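Local coordinates for pvivax hypothetical protein (Plasmodium vivax, PDB 2B30), which is of unknown function but probably acts as a metal-dependent phosphatase of the HAD superfamily, in the Cof-like subfamily IIB, at residues S48-A53 with G287-L292; K28-D33 with Y62-C67; D112-T117 with T178-M183; Y96-I101 with H215-K220. All coordinates share one frame; numbering follows the deposited sequence.

Contact 1. Residues S48-A53 with G287-L292; sequences SENIDA and GAVAYL
Gly287, at the N-cap of helix 288-297, faces the first turn of helix 48-60. Gly287 CA lies 3.7 Å from Glu49 OE1. The bent side chain of Glu49 brings its carboxylate over this glycine. Val289 CB lies 3.6 Å from Asn50 OD1, and Val289 CB and CG2 both lie near Asn50 ND2. The two side chains cross at about a right angle. Ala290 is the centre of the contact. Ala290 N donates to Asn50 OD1 over 3.0 Å, with an N-H...O angle of 154°. The donor sits well above the carbonyl plane of the amide. Asn50 reaches it with CG anti to its own carbonyl carbon (chi1 -72°). The methyl of Ala290 packs on Glu49, CB to CB 3.6 Å, and Ala53 CB lies 3.8 Å from Ala290 CA. Small residues thus let the axes of 48-53 and 288-292 approach to 7.9 Å, at 38°. Asn50 ND2 also makes a weak bond to Leu38 O. Ala290 N lies in the opening turn of its helix, so the side-chain oxygen of Asn50 supplies an acceptor there. The helix N terminus would probably favour an oxygen acceptor at this place.

Contact 2. Residues K28-D33 with Y62-C67; sequences KLLLID and YMVSIC. With CA (calcium ion), chain E.
The ring of Tyr62 stands obliquely to Leu30 CD2 and Lys28 CA. Tyr62 CB touches Leu30 CG at 4.1 Å. At the other end of the pair, the carboxylate of Asp33 grips the calcium ion through both oxygens. Asp33 OD2 lies 2.2 Å from the calcium ion and Asp33 OD1 2.8 Å. Asp33 CG is anti to the backbone N (chi1 178°), which turns the carboxylate toward the calcium ion. OD2 also bonds to Thr37 OG1, while Asp35 and Asp248 complete the protein part of the metal site. Cys67 O, close to Asp33 OD1, takes a hydrogen bond from Lys225 NZ.

Between these ends the strands run parallel in register, Leu29 beside Met63 and Ile32 beside Ile66. Leu30 and Ile32 each bond through both N and O, Leu30 to Met63 O and Ser65 N, Ile32 to Ser65 O and Cys67 N. Leu30 N to Met63 O is 2.8 Å and nearly straight at 173°. Ser65 N to Leu30 O is 2.9 Å. Strands 29-33 and 63-67, with helix 48-60 between them, form a beta-alpha-beta crossover at the heart of the Rossmann-like HAD core. The sequence from Asp33 to Thr37, with Asp33 and Asp35, fits the DxDGT motif of the family.

Leu29, Leu31, Asp33, Met63, Ser65 and Cys67 share one face. Helix 225-235 packs on Leu29, Leu31, Ser65 and Cys67. Leu29 CD2 meets Met63 CG, and Leu31 CD2 touches Ser65 CB at 3.8 Å and Cys67 SG at 3.9 Å. Leu30, Ile32, Val64 and Ile66 take the other face, where Leu30 CD1 meets Val64 CG2 at 4.0 Å and helix 34-38 packs on Ile32 and Ile66.

Contact 3. Residues D112-T117 with T178-M183; sequences DETIET and TMNKLM
Asn180 holds the upstream half of residues 112-117 through its side-chain amide. Asn180 ND2 donates to Asp112 OD1 over 2.7 Å. That bond is fairly straight and lies in the amide plane, and the carboxylate is turned 29° from it. Asn180 ND2 also donates to Glu113 O over 2.9 Å, at a more bent angle, from well above the carbonyl plane. Water 1 is a second donor to Glu113 O. It also donates to Asn180 O, so it links the two backbones beside the direct bond.

The downstream half is held by Ile115. Ile115 N donates to Met179 O over 3.0 Å, almost straight at 172°. Ile115 O accepts from Thr178 OG1 over 2.6 Å. The hydroxyl reaches it because OG1 lies opposite the threonine backbone N (chi1 -164°). This leaves Thr178 CG2 against Thr114 CB at 3.8 Å. Thr114 CG2 lies 3.6 Å from Asn180 ND2.

Other side-chain oxygens also have partners. Asp112 OD2 forms a salt bridge with Arg140, Asn180 OD1 accepts from Gly141 N, and Glu113 OE1 forms a salt bridge with Lys220. Asn180 and Lys181 form a classic beta bulge opposite His139, on strand 136-140. The contact thus joins the linker between strand 109-112 and helix 117-129 to the start of strand 181-184, where that helix packs on Ile115, Met179 and Leu182.

Contact 4. Residues Y96-I101 with H215-K220; sequences YINGTI and HAEVTK
Ile97 O is gripped twice from within its own turn. Thr100 OG1 donates to Ile97 O over 2.6 Å and Thr100 N over 3.2 Å. Across the contact, Thr219 CG2 lies 3.9 Å from Ile97 O and 4.0 Å from Ile97 CG2. Tyr96 O has two donors as well, Gly99 N and Ile101 N, which come from opposite faces of its plane. These bonds fix a four-residue loop between strands 94-96 and 101-103.

The direct polar link is weak. Asn98 ND2 donates to Glu217 OE1 over 3.4 Å, with the amide and carboxylate planes nearly perpendicular at 86°. Each group has a stronger partner: Asn98 OD1 accepts from Asn251 ND2, and Glu217 OE2 forms a salt bridge with Lys181. Water 2 makes a firmer bridge. Water 2 donates to Asn98 O at 2.7 Å and accepts from Thr219 OG1 at 2.7 Å.

The loop joins strands 94-96 and 101-103 of the core sheet, and strand 216-220 belongs to the separate six-stranded sheet. The Asn98 side chain is about 7 Å from that of Asp33, a calcium ligand. The arrangement is consistent with the core-to-cap interface beside the metal site in HAD proteins with an inserted cap.

How the contacts relate
After a short N-terminal helix comes strand 29-33, and contact 2 closes first, when strand 63-67 returns beside it. Helix 48-60 lies in between, so contact 1 crosses contact 2. The two touch through Val289 and Ile32. Contact 1 closes last, when helix 288-297 near the C terminus packs on helix 48-60, and it spans both remaining contacts. Contact 4 opens at 96-101, and contact 3 opens and closes before strand 216-220 completes it. These two are about 8 Å apart between centres and touch each other. They reach the neighbouring strands 181-184 and 216-220. Both join elements leading from the core sheet to the six-stranded sheet. Contact 4 also touches contact 2, Tyr96 against Ile66.

Contact 1. Residues S48-A53 with G287-L292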
# COMPACT_ATOMS: atom_id res chain seq x y z
N SER A 48 26.51 18.99 -4.86
CA SER A 48 27.34 18.99 -3.65
C SER A 48 26.60 19.38 -2.36
O SER A 48 26.96 18.90 -1.28
CB SER A 48 28.53 19.93 -3.85
OG SER A 48 28.07 21.21 -4.23
N GLU A 49 25.58 20.24 -2.46
CA GLU A 49 24.79 20.65 -1.28
C GLU A 49 24.06 19.45 -0.71
O GLU A 49 23.93 19.33 0.51
CB GLU A 49 23.73 21.72 -1.60
CG GLU A 49 24.18 22.82 -2.55
CD GLU A 49 23.81 22.51 -3.99
OE1 GLU A 49 22.60 22.53 -4.29
OE2 GLU A 49 24.72 22.27 -4.80
N ASN A 50 23.56 18.59 -1.59
CA ASN A 50 22.88 17.39 -1.14
C ASN A 50 23.83 16.43 -0.42
O ASN A 50 23.47 15.85 0.61
CB ASN A 50 22.18 16.70 -2.31
CG ASN A 50 20.95 17.45 -2.79
OD1 ASN A 50 20.55 18.48 -2.23
ND2 ASN A 50 20.34 16.93 -3.85
N ILE A 51 25.04 16.29 -0.96
CA ILE A 51 26.08 15.45 -0.34
C ILE A 51 26.41 15.93 1.08
O ILE A 51 26.50 15.12 1.99
CB ILE A 51 27.35 15.36 -1.22
CG1 ILE A 51 27.19 14.27 -2.29
CG2 ILE A 51 28.57 15.00 -0.41
CD1 ILE A 51 26.19 14.58 -3.35
N ASP A 52 26.56 17.24 1.26
CA ASP A 52 26.80 17.79 2.61
C ASP A 52 25.61 17.57 3.52
O ASP A 52 25.76 17.31 4.71
CB ASP A 52 27.10 19.30 2.54
CG ASP A 52 28.41 19.60 1.86
OD1 ASP A 52 29.46 19.05 2.28
OD2 ASP A 52 28.40 20.39 0.89
N ALA A 53 24.41 17.69 2.94
CA ALA A 53 23.17 17.53 3.70
C ALA A 53 23.12 16.13 4.29
O ALA A 53 22.88 15.96 5.49
CB ALA A 53 21.96 17.77 2.82
N GLY A 287 18.56 22.19 -5.48
CA GLY A 287 19.03 21.60 -4.22
C GLY A 287 17.94 21.38 -3.18
O GLY A 287 18.08 21.80 -2.04
N ALA A 288 16.87 20.69 -3.56
CA ALA A 288 15.68 20.54 -2.71
C ALA A 288 15.87 19.64 -1.49
O ALA A 288 15.28 19.88 -0.45
CB ALA A 288 14.50 20.05 -3.52
N VAL A 289 16.68 18.60 -1.62
CA VAL A 289 17.00 17.74 -0.48
C VAL A 289 17.79 18.54 0.56
O VAL A 289 17.41 18.59 1.72
CB VAL A 289 17.81 16.50 -0.90
CG1 VAL A 289 18.15 15.64 0.33
CG2 VAL A 289 17.03 15.68 -1.94
N ALA A 290 18.87 19.17 0.12
CA ALA A 290 19.63 20.10 0.97
C ALA A 290 18.70 21.10 1.67
O ALA A 290 18.77 21.26 2.89
CB ALA A 290 20.69 20.84 0.15
N TYR A 291 17.81 21.72 0.90
CA TYR A 291 16.83 22.68 1.42
C TYR A 291 15.94 22.11 2.51
O TYR A 291 15.73 22.74 3.55
CB TYR A 291 15.95 23.20 0.27
CG TYR A 291 14.81 24.10 0.71
CD1 TYR A 291 15.03 25.46 0.95
CD2 TYR A 291 13.52 23.60 0.88
CE1 TYR A 291 13.99 26.29 1.35
CE2 TYR A 291 12.48 24.43 1.27
CZ TYR A 291 12.72 25.77 1.51
OH TYR A 291 11.70 26.61 1.91
N LEU A 292 15.41 20.91 2.28
CA LEU A 292 14.50 20.28 3.23
C LEU A 292 15.24 19.80 4.48
O LEU A 292 14.78 20.04 5.59
CB LEU A 292 13.76 19.12 2.56
CG LEU A 292 12.76 18.27 3.35
CD1 LEU A 292 11.80 19.12 4.15
CD2 LEU A 292 12.00 17.37 2.39

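Contact 2. Residues K28-D33 with Y62-C67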
# COMPACT_ATOMS: atom_id res chain seq x y z
N LYS A 28 13.37 10.69 12.84
CA LYS A 28 14.51 9.80 13.04
C LYS A 28 14.97 9.06 11.76
O LYS A 28 16.03 8.44 11.77
CB LYS A 28 14.19 8.80 14.16
CG LYS A 28 14.18 9.48 15.51
CD LYS A 28 13.69 8.58 16.63
CE LYS A 28 13.64 9.35 17.97
NZ LYS A 28 12.94 8.60 19.08
N LEU A 29 14.18 9.15 10.68
CA LEU A 29 14.46 8.43 9.43
C LEU A 29 14.26 9.36 8.24
O LEU A 29 13.17 9.92 8.08
CB LEU A 29 13.52 7.24 9.26
CG LEU A 29 14.08 5.94 8.66
CD1 LEU A 29 12.93 5.08 8.11
CD2 LEU A 29 15.12 6.15 7.60
N LEU A 30 15.29 9.51 7.41
CA LEU A 30 15.18 10.28 6.17
C LEU A 30 15.07 9.32 4.99
O LEU A 30 15.99 8.55 4.73
CB LEU A 30 16.38 11.22 5.97
CG LEU A 30 16.77 12.15 7.13
CD1 LEU A 30 17.96 13.04 6.74
CD2 LEU A 30 15.60 13.01 7.60
N LEU A 31 13.93 9.38 4.29
CA LEU A 31 13.68 8.54 3.13
C LEU A 31 13.69 9.40 1.87
O LEU A 31 12.76 10.16 1.62
CB LEU A 31 12.33 7.83 3.28
CG LEU A 31 12.15 6.93 4.50
CD1 LEU A 31 10.76 6.35 4.44
CD2 LEU A 31 13.20 5.80 4.63
N ILE A 32 14.73 9.25 1.06
CA ILE A 32 15.03 10.19 -0.01
C ILE A 32 14.95 9.48 -1.34
O ILE A 32 15.65 8.48 -1.55
CB ILE A 32 16.45 10.74 0.16
CG1 ILE A 32 16.65 11.26 1.59
CG2 ILE A 32 16.74 11.82 -0.89
CD1 ILE A 32 18.05 11.82 1.85
N ASP A 33 14.12 9.98 -2.24
CA ASP A 33 14.09 9.46 -3.61
C ASP A 33 15.38 9.86 -4.34
O ASP A 33 15.99 10.87 -4.00
CB ASP A 33 12.88 10.00 -4.36
CG ASP A 33 12.82 9.54 -5.80
OD1 ASP A 33 13.04 8.34 -6.09
OD2 ASP A 33 12.54 10.39 -6.67
N TYR A 62 20.78 10.97 12.18
CA TYR A 62 19.63 10.52 11.39
C TYR A 62 19.99 9.26 10.60
O TYR A 62 21.08 9.16 10.04
CB TYR A 62 19.14 11.61 10.43
CG TYR A 62 18.65 12.86 11.13
CD1 TYR A 62 17.34 12.96 11.58
CD2 TYR A 62 19.51 13.92 11.38
CE1 TYR A 62 16.90 14.10 12.24
CE2 TYR A 62 19.08 15.05 12.05
CZ TYR A 62 17.78 15.14 12.48
OH TYR A 62 17.36 16.27 13.14
N MET A 63 19.07 8.30 10.58
CA MET A 63 19.17 7.15 9.70
C MET A 63 18.68 7.59 8.34
O MET A 63 17.63 8.25 8.22
CB MET A 63 18.31 5.98 10.20
CG MET A 63 18.41 4.75 9.31
SD MET A 63 17.86 3.21 10.08
CE MET A 63 19.16 2.91 11.29
N VAL A 64 19.44 7.24 7.32
CA VAL A 64 19.16 7.70 5.98
C VAL A 64 19.01 6.47 5.09
O VAL A 64 19.84 5.55 5.14
CB VAL A 64 20.30 8.58 5.48
CG1 VAL A 64 20.21 8.83 3.98
CG2 VAL A 64 20.30 9.89 6.25
N SER A 65 17.93 6.46 4.32
CA SER A 65 17.66 5.39 3.37
C SER A 65 17.18 5.98 2.06
O SER A 65 16.20 6.72 2.00
CB SER A 65 16.62 4.42 3.93
OG SER A 65 16.18 3.54 2.90
N ILE A 66 17.87 5.64 0.99
CA ILE A 66 17.44 6.04 -0.32
C ILE A 66 16.44 5.02 -0.83
O ILE A 66 16.69 3.81 -0.78
CB ILE A 66 18.63 6.25 -1.24
CG1 ILE A 66 19.35 7.53 -0.80
CG2 ILE A 66 18.15 6.36 -2.68
CD1 ILE A 66 20.68 7.73 -1.42
N CYS A 67 15.30 5.50 -1.30
CA CYS A 67 14.23 4.65 -1.78
C CYS A 67 14.07 4.91 -3.28
O CYS A 67 13.70 6.02 -3.68
CB CYS A 67 12.96 4.98 -1.01
SG CYS A 67 13.23 4.91 0.81
CA CA E . 12.39 9.39 -8.65

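Contact 3. Residues D112-T117 with T178-M183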
# COMPACT_ATOMS: atom_id res chain seq x y z
N ASP A 112 14.45 -9.82 -0.98
CA ASP A 112 14.84 -9.94 -2.38
C ASP A 112 13.68 -10.63 -3.09
O ASP A 112 13.66 -11.85 -3.21
CB ASP A 112 16.12 -10.77 -2.50
CG ASP A 112 16.66 -10.83 -3.95
OD1 ASP A 112 15.92 -10.55 -4.91
OD2 ASP A 112 17.86 -11.17 -4.11
N GLU A 113 12.70 -9.85 -3.55
CA GLU A 113 11.55 -10.44 -4.24
C GLU A 113 11.72 -10.45 -5.76
O GLU A 113 11.95 -9.41 -6.36
CB GLU A 113 10.25 -9.74 -3.85
CG GLU A 113 9.82 -10.02 -2.41
CD GLU A 113 9.61 -11.50 -2.13
OE1 GLU A 113 8.61 -12.06 -2.62
OE2 GLU A 113 10.45 -12.09 -1.42
N THR A 114 11.60 -11.63 -6.36
CA THR A 114 11.64 -11.77 -7.81
C THR A 114 10.27 -12.12 -8.37
O THR A 114 9.45 -12.74 -7.69
CB THR A 114 12.60 -12.87 -8.24
OG1 THR A 114 12.19 -14.10 -7.65
CG2 THR A 114 14.02 -12.52 -7.83
N ILE A 115 10.06 -11.76 -9.63
CA ILE A 115 8.80 -12.03 -10.30
C ILE A 115 8.53 -13.53 -10.24
O ILE A 115 9.45 -14.33 -10.31
CB ILE A 115 8.81 -11.53 -11.76
CG1 ILE A 115 8.94 -10.00 -11.79
CG2 ILE A 115 7.53 -11.94 -12.47
CD1 ILE A 115 9.55 -9.47 -13.06
N GLU A 116 7.28 -13.90 -10.08
CA GLU A 116 6.87 -15.30 -10.08
C GLU A 116 7.23 -15.92 -11.43
O GLU A 116 7.04 -15.29 -12.48
CB GLU A 116 5.36 -15.42 -9.84
CG GLU A 116 4.90 -15.04 -8.43
CD GLU A 116 4.54 -13.56 -8.25
OE1 GLU A 116 4.88 -12.72 -9.12
OE2 GLU A 116 3.92 -13.24 -7.22
N THR A 117 7.74 -17.14 -11.40
CA THR A 117 8.30 -17.77 -12.61
C THR A 117 7.25 -18.07 -13.71
O THR A 117 7.57 -18.06 -14.89
CB THR A 117 9.05 -19.07 -12.28
OG1 THR A 117 8.10 -20.08 -11.96
CG2 THR A 117 10.01 -18.89 -11.11
N THR A 178 13.79 -15.96 -13.92
CA THR A 178 13.19 -14.78 -13.25
C THR A 178 14.10 -13.53 -13.16
O THR A 178 15.30 -13.62 -13.40
CB THR A 178 12.66 -15.14 -11.82
OG1 THR A 178 11.77 -14.12 -11.36
CG2 THR A 178 13.79 -15.30 -10.84
N MET A 179 13.51 -12.38 -12.82
CA MET A 179 14.24 -11.13 -12.59
C MET A 179 13.55 -10.35 -11.48
O MET A 179 12.36 -10.56 -11.23
CB MET A 179 14.23 -10.24 -13.84
CG MET A 179 15.04 -10.76 -15.00
SD MET A 179 16.80 -10.67 -14.72
CE MET A 179 17.35 -11.85 -15.95
N ASN A 180 14.27 -9.44 -10.84
CA ASN A 180 13.66 -8.50 -9.90
C ASN A 180 12.92 -7.39 -10.64
O ASN A 180 11.89 -6.90 -10.17
CB ASN A 180 14.71 -7.86 -8.99
CG ASN A 180 15.38 -8.87 -8.08
OD1 ASN A 180 16.47 -9.36 -8.37
ND2 ASN A 180 14.75 -9.16 -6.94
N LYS A 181 13.46 -6.99 -11.79
CA LYS A 181 12.88 -5.91 -12.56
C LYS A 181 13.25 -5.95 -14.04
O LYS A 181 14.39 -6.25 -14.40
CB LYS A 181 13.33 -4.56 -11.99
CG LYS A 181 12.84 -3.34 -12.76
CD LYS A 181 13.12 -2.07 -11.99
CE LYS A 181 14.57 -1.62 -12.13
NZ LYS A 181 14.67 -0.45 -13.00
N LEU A 182 12.27 -5.65 -14.89
CA LEU A 182 12.54 -5.34 -16.30
C LEU A 182 12.21 -3.86 -16.53
O LEU A 182 11.08 -3.43 -16.30
CB LEU A 182 11.69 -6.20 -17.25
CG LEU A 182 11.66 -7.72 -17.09
CD1 LEU A 182 11.02 -8.34 -18.31
CD2 LEU A 182 13.04 -8.29 -16.91
N MET A 183 13.21 -3.09 -16.95
CA MET A 183 12.98 -1.71 -17.35
C MET A 183 12.94 -1.64 -18.86
O MET A 183 13.99 -1.68 -19.51
CB MET A 183 14.07 -0.77 -16.84
CG MET A 183 13.74 0.69 -17.05
SD MET A 183 15.20 1.66 -17.39
CE MET A 183 14.49 3.30 -17.59
O HOH W 1 10.43 -8.33 -8.42

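Contact 4. Residues Y96-I101 with H215-K220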
# COMPACT_ATOMS: atom_id res chain seq x y z
N TYR A 96 15.52 -0.64 -2.60
CA TYR A 96 15.94 -0.61 -3.98
C TYR A 96 14.98 -1.40 -4.84
O TYR A 96 14.24 -2.24 -4.33
CB TYR A 96 17.34 -1.17 -4.08
CG TYR A 96 18.32 -0.37 -3.27
CD1 TYR A 96 18.68 0.90 -3.66
CD2 TYR A 96 18.87 -0.88 -2.08
CE1 TYR A 96 19.58 1.65 -2.93
CE2 TYR A 96 19.78 -0.12 -1.34
CZ TYR A 96 20.12 1.14 -1.78
OH TYR A 96 21.00 1.91 -1.08
N ILE A 97 14.99 -1.10 -6.14
CA ILE A 97 14.16 -1.80 -7.11
C ILE A 97 12.69 -1.79 -6.67
O ILE A 97 12.04 -2.82 -6.59
CB ILE A 97 14.65 -3.26 -7.36
CG1 ILE A 97 16.17 -3.27 -7.59
CG2 ILE A 97 13.91 -3.88 -8.58
CD1 ILE A 97 16.68 -4.56 -8.24
N ASN A 98 12.22 -0.59 -6.37
CA ASN A 98 10.83 -0.34 -6.02
C ASN A 98 10.31 -1.21 -4.89
O ASN A 98 9.14 -1.60 -4.88
CB ASN A 98 9.95 -0.41 -7.28
CG ASN A 98 10.15 0.80 -8.18
OD1 ASN A 98 10.68 1.82 -7.72
ND2 ASN A 98 9.71 0.70 -9.44
N GLY A 99 11.19 -1.49 -3.93
CA GLY A 99 10.78 -2.17 -2.72
C GLY A 99 10.94 -3.67 -2.71
O GLY A 99 10.60 -4.31 -1.72
N THR A 100 11.47 -4.22 -3.80
CA THR A 100 11.69 -5.65 -3.92
C THR A 100 13.07 -6.08 -3.39
O THR A 100 13.31 -7.27 -3.14
CB THR A 100 11.49 -6.13 -5.38
OG1 THR A 100 12.35 -5.39 -6.25
CG2 THR A 100 10.06 -5.91 -5.81
N ILE A 101 13.97 -5.12 -3.19
CA ILE A 101 15.24 -5.40 -2.51
C ILE A 101 15.46 -4.40 -1.38
O ILE A 101 15.42 -3.19 -1.61
CB ILE A 101 16.46 -5.40 -3.47
CG1 ILE A 101 16.32 -6.51 -4.49
CG2 ILE A 101 17.78 -5.61 -2.69
CD1 ILE A 101 17.36 -6.47 -5.59
N HIS A 215 9.29 5.45 -19.76
CA HIS A 215 9.79 4.06 -19.79
C HIS A 215 8.98 3.22 -18.80
O HIS A 215 8.39 3.76 -17.86
CB HIS A 215 11.28 4.01 -19.46
CG HIS A 215 12.13 4.97 -20.24
ND1 HIS A 215 12.29 4.89 -21.61
CD2 HIS A 215 12.87 6.03 -19.84
CE1 HIS A 215 13.08 5.86 -22.02
NE2 HIS A 215 13.45 6.57 -20.97
N ALA A 216 8.94 1.91 -19.01
CA ALA A 216 8.20 1.00 -18.11
C ALA A 216 9.14 0.27 -17.15
O ALA A 216 10.05 -0.41 -17.59
CB ALA A 216 7.39 -0.02 -18.92
N GLU A 217 8.92 0.44 -15.85
CA GLU A 217 9.61 -0.34 -14.83
C GLU A 217 8.67 -1.43 -14.36
O GLU A 217 7.62 -1.13 -13.79
CB GLU A 217 10.03 0.55 -13.66
CG GLU A 217 11.33 1.30 -13.88
CD GLU A 217 11.80 2.06 -12.64
OE1 GLU A 217 10.96 2.63 -11.89
OE2 GLU A 217 13.03 2.09 -12.40
N VAL A 218 9.04 -2.68 -14.59
CA VAL A 218 8.20 -3.85 -14.27
C VAL A 218 8.75 -4.62 -13.07
O VAL A 218 9.84 -5.16 -13.14
CB VAL A 218 8.15 -4.81 -15.47
CG1 VAL A 218 7.27 -6.01 -15.17
CG2 VAL A 218 7.65 -4.07 -16.69
N THR A 219 7.98 -4.68 -11.98
CA THR A 219 8.37 -5.43 -10.78
C THR A 219 7.25 -6.38 -10.34
O THR A 219 6.15 -6.35 -10.90
CB THR A 219 8.71 -4.50 -9.60
OG1 THR A 219 7.73 -3.45 -9.51
CG2 THR A 219 10.08 -3.87 -9.80
N LYS A 220 7.55 -7.22 -9.36
CA LYS A 220 6.57 -8.16 -8.79
C LYS A 220 5.33 -7.43 -8.27
O LYS A 220 5.42 -6.30 -7.79
CB LYS A 220 7.23 -8.96 -7.66
CG LYS A 220 6.41 -10.15 -7.13
CD LYS A 220 7.12 -10.80 -5.94
CE LYS A 220 6.62 -12.21 -5.67
NZ LYS A 220 7.51 -12.89 -4.68
O HOH W 2 7.65 -2.54 -6.93